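Long-range contact in DUF4875 domain-containing protein (Desulfovibrio piger, PDB 4LG3), which is of unknown function but carries a DUF4875 domain built on a curved mixed beta-sheet with helices packed against it: residues A94-A99 against W111-L116. Sequence-based numbering, arbitrary orientation.
With SO4 (sulfate ion), chain D.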
loop_
_atom_site.group_PDB
_atom_site.type_symbol
_atom_site.label_atom_id
_atom_site.label_comp_id
_atom_site.label_asym_id
_atom_site.label_seq_id
_atom_site.Cartn_x
_atom_site.Cartn_y
_atom_site.Cartn_z
ATOM N N ALA A 94 0.166 3.272 -2.757
ATOM C CA ALA A 94 -0.306 3.278 -4.137
ATOM C C ALA A 94 -1.383 2.250 -4.340
ATOM O O ALA A 94 -1.388 1.224 -3.653
ATOM C CB ALA A 94 0.867 2.981 -5.102
ATOM N N THR A 95 -2.256 2.486 -5.339
ATOM C CA THR A 95 -3.341 1.588 -5.754
ATOM C C THR A 95 -3.531 1.635 -7.260
ATOM O O THR A 95 -3.280 2.670 -7.881
ATOM C CB THR A 95 -4.718 1.929 -5.085
ATOM O OG1 THR A 95 -5.175 3.211 -5.522
ATOM C CG2 THR A 95 -4.714 1.850 -3.589
ATOM N N ALA A 96 -4.088 0.544 -7.823
ATOM C CA ALA A 96 -4.440 0.425 -9.236
ATOM C C ALA A 96 -5.365 -0.757 -9.456
ATOM O O ALA A 96 -5.136 -1.843 -8.914
ATOM C CB ALA A 96 -3.181 0.276 -10.102
ATOM N N THR A 97 -6.412 -0.539 -10.259
ATOM C CA THR A 97 -7.336 -1.574 -10.687
ATOM C C THR A 97 -7.202 -1.676 -12.228
ATOM O O THR A 97 -7.240 -0.680 -12.936
ATOM C CB THR A 97 -8.751 -1.325 -10.158
ATOM O OG1 THR A 97 -8.722 -1.331 -8.708
ATOM C CG2 THR A 97 -9.738 -2.375 -10.657
ATOM N N TYR A 98 -7.014 -2.890 -12.704
ATOM C CA TYR A 98 -6.796 -3.260 -14.092
ATOM C C TYR A 98 -7.831 -4.266 -14.586
ATOM O O TYR A 98 -7.999 -5.329 -13.977
ATOM C CB TYR A 98 -5.392 -3.866 -14.207
ATOM C CG TYR A 98 -4.951 -4.287 -15.599
ATOM C CD1 TYR A 98 -5.253 -3.507 -16.719
ATOM C CD2 TYR A 98 -4.142 -5.408 -15.782
ATOM C CE1 TYR A 98 -4.788 -3.851 -17.987
ATOM C CE2 TYR A 98 -3.671 -5.763 -17.049
ATOM C CZ TYR A 98 -4.014 -4.990 -18.151
ATOM O OH TYR A 98 -3.559 -5.312 -19.403
ATOM N N ALA A 99 -8.518 -3.920 -15.685
ATOM C CA ALA A 99 -9.504 -4.742 -16.395
ATOM C C ALA A 99 -9.024 -4.868 -17.854
ATOM O O ALA A 99 -9.387 -4.028 -18.679
ATOM C CB ALA A 99 -10.884 -4.116 -16.304
ATOM N N TRP A 111 -13.616 1.078 -19.101
ATOM C CA TRP A 111 -12.277 1.456 -18.658
ATOM C C TRP A 111 -11.426 0.239 -18.481
ATOM O O TRP A 111 -11.941 -0.842 -18.192
ATOM C CB TRP A 111 -12.281 2.307 -17.373
ATOM C CG TRP A 111 -12.986 1.725 -16.182
ATOM C CD1 TRP A 111 -14.217 2.080 -15.710
ATOM C CD2 TRP A 111 -12.438 0.803 -15.221
ATOM N NE1 TRP A 111 -14.490 1.407 -14.538
ATOM C CE2 TRP A 111 -13.405 0.639 -14.198
ATOM C CE3 TRP A 111 -11.210 0.125 -15.105
ATOM C CZ2 TRP A 111 -13.200 -0.203 -13.098
ATOM C CZ3 TRP A 111 -11.014 -0.731 -14.031
ATOM C CH2 TRP A 111 -11.998 -0.891 -13.045
ATOM N N THR A 112 -10.103 0.434 -18.609
ATOM C CA THR A 112 -9.070 -0.588 -18.464
ATOM C C THR A 112 -8.341 -0.351 -17.145
ATOM O O THR A 112 -8.005 -1.301 -16.447
ATOM C CB THR A 112 -8.147 -0.550 -19.695
ATOM O OG1 THR A 112 -8.974 -0.603 -20.869
ATOM C CG2 THR A 112 -7.122 -1.697 -19.715
ATOM N N TRP A 113 -8.102 0.917 -16.810
ATOM C CA TRP A 113 -7.419 1.308 -15.576
ATOM C C TRP A 113 -8.289 2.273 -14.766
ATOM O O TRP A 113 -8.924 3.167 -15.326
ATOM C CB TRP A 113 -6.037 1.923 -15.875
ATOM C CG TRP A 113 -5.049 0.926 -16.419
ATOM C CD1 TRP A 113 -4.798 0.652 -17.732
ATOM C CD2 TRP A 113 -4.173 0.078 -15.657
ATOM N NE1 TRP A 113 -3.822 -0.317 -17.838
ATOM C CE2 TRP A 113 -3.408 -0.672 -16.580
ATOM C CE3 TRP A 113 -3.962 -0.121 -14.281
ATOM C CZ2 TRP A 113 -2.463 -1.619 -16.171
ATOM C CZ3 TRP A 113 -3.018 -1.053 -13.875
ATOM C CH2 TRP A 113 -2.288 -1.797 -14.811
ATOM N N ASN A 114 -8.329 2.071 -13.451
ATOM C CA ASN A 114 -9.089 2.916 -12.529
ATOM C C ASN A 114 -8.479 2.864 -11.144
ATOM O O ASN A 114 -7.641 1.994 -10.880
ATOM C CB ASN A 114 -10.543 2.463 -12.460
ATOM C CG ASN A 114 -11.532 3.571 -12.168
ATOM O OD1 ASN A 114 -11.195 4.653 -11.668
ATOM N ND2 ASN A 114 -12.790 3.321 -12.479
ATOM N N THR A 115 -8.885 3.795 -10.266
ATOM C CA THR A 115 -8.489 3.884 -8.855
ATOM C C THR A 115 -6.979 4.003 -8.800
ATOM O O THR A 115 -6.289 3.266 -8.073
ATOM C CB THR A 115 -9.065 2.684 -8.039
ATOM O OG1 THR A 115 -10.399 2.409 -8.465
ATOM C CG2 THR A 115 -9.066 2.942 -6.532
ATOM N N LEU A 116 -6.463 4.930 -9.617
ATOM C CA LEU A 116 -5.035 5.155 -9.745
ATOM C C LEU A 116 -4.592 6.127 -8.691
ATOM O O LEU A 116 -5.002 7.273 -8.726
ATOM C CB LEU A 116 -4.709 5.656 -11.157
ATOM C CG LEU A 116 -5.170 4.761 -12.316
ATOM C CD1 LEU A 116 -4.871 5.423 -13.680
ATOM C CD2 LEU A 116 -4.592 3.335 -12.199
HETATM S S SO4 D . -3.156 -2.076 -21.565
HETATM O O1 SO4 D . -1.888 -2.499 -22.177
HETATM O O2 SO4 D . -3.877 -3.272 -21.122
HETATM O O3 SO4 D . -2.877 -1.153 -20.448
HETATM O O4 SO4 D . -3.970 -1.377 -22.561
#
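Thr97 and Asn114 form an antiparallel hydrogen-bonded pair, linked by Thr97 N to Asn114 O at 2.9 Å and by Asn114 N to Thr97 O, and Ala99 N continues the pairing to Thr112 O. In the neighbouring non-hydrogen-bonded pair, Tyr98 and Trp113 give a worked example of a cross-strand aromatic pair: the phenol ring overlaps the indole six-membered ring in an offset stack, centroids 4.3 Å apart and planes only 14° from parallel. With CG anti to the backbone N (chi1 -178°), Tyr98 lays CD1 over the indole rim and CB over its face. A sulfate, probably from the crystallisation liquor, bridges the two polar ends, taking Tyr98 OH on O2 (2.7 Å) and a nearly straight bond from Trp113 NE1 on O3 (2.9 Å). These consecutive strands make a beta-hairpin with a long connection, and helix 53-71 packs on the stacked pair. On the other face, Thr97 CG2 meets the Trp111 ring edge at CH2 (3.6 Å), while Thr97 OG1 is hydrogen-bonded to Ser77 OG on strand 75-81. Further along, a beta bulge sets Thr115 and Leu116 against Ala96; Thr95 OG1, also hydrogen-bonded to Gln117 NE2, donates to Thr115 O at 2.8 Å from above the carbonyl plane.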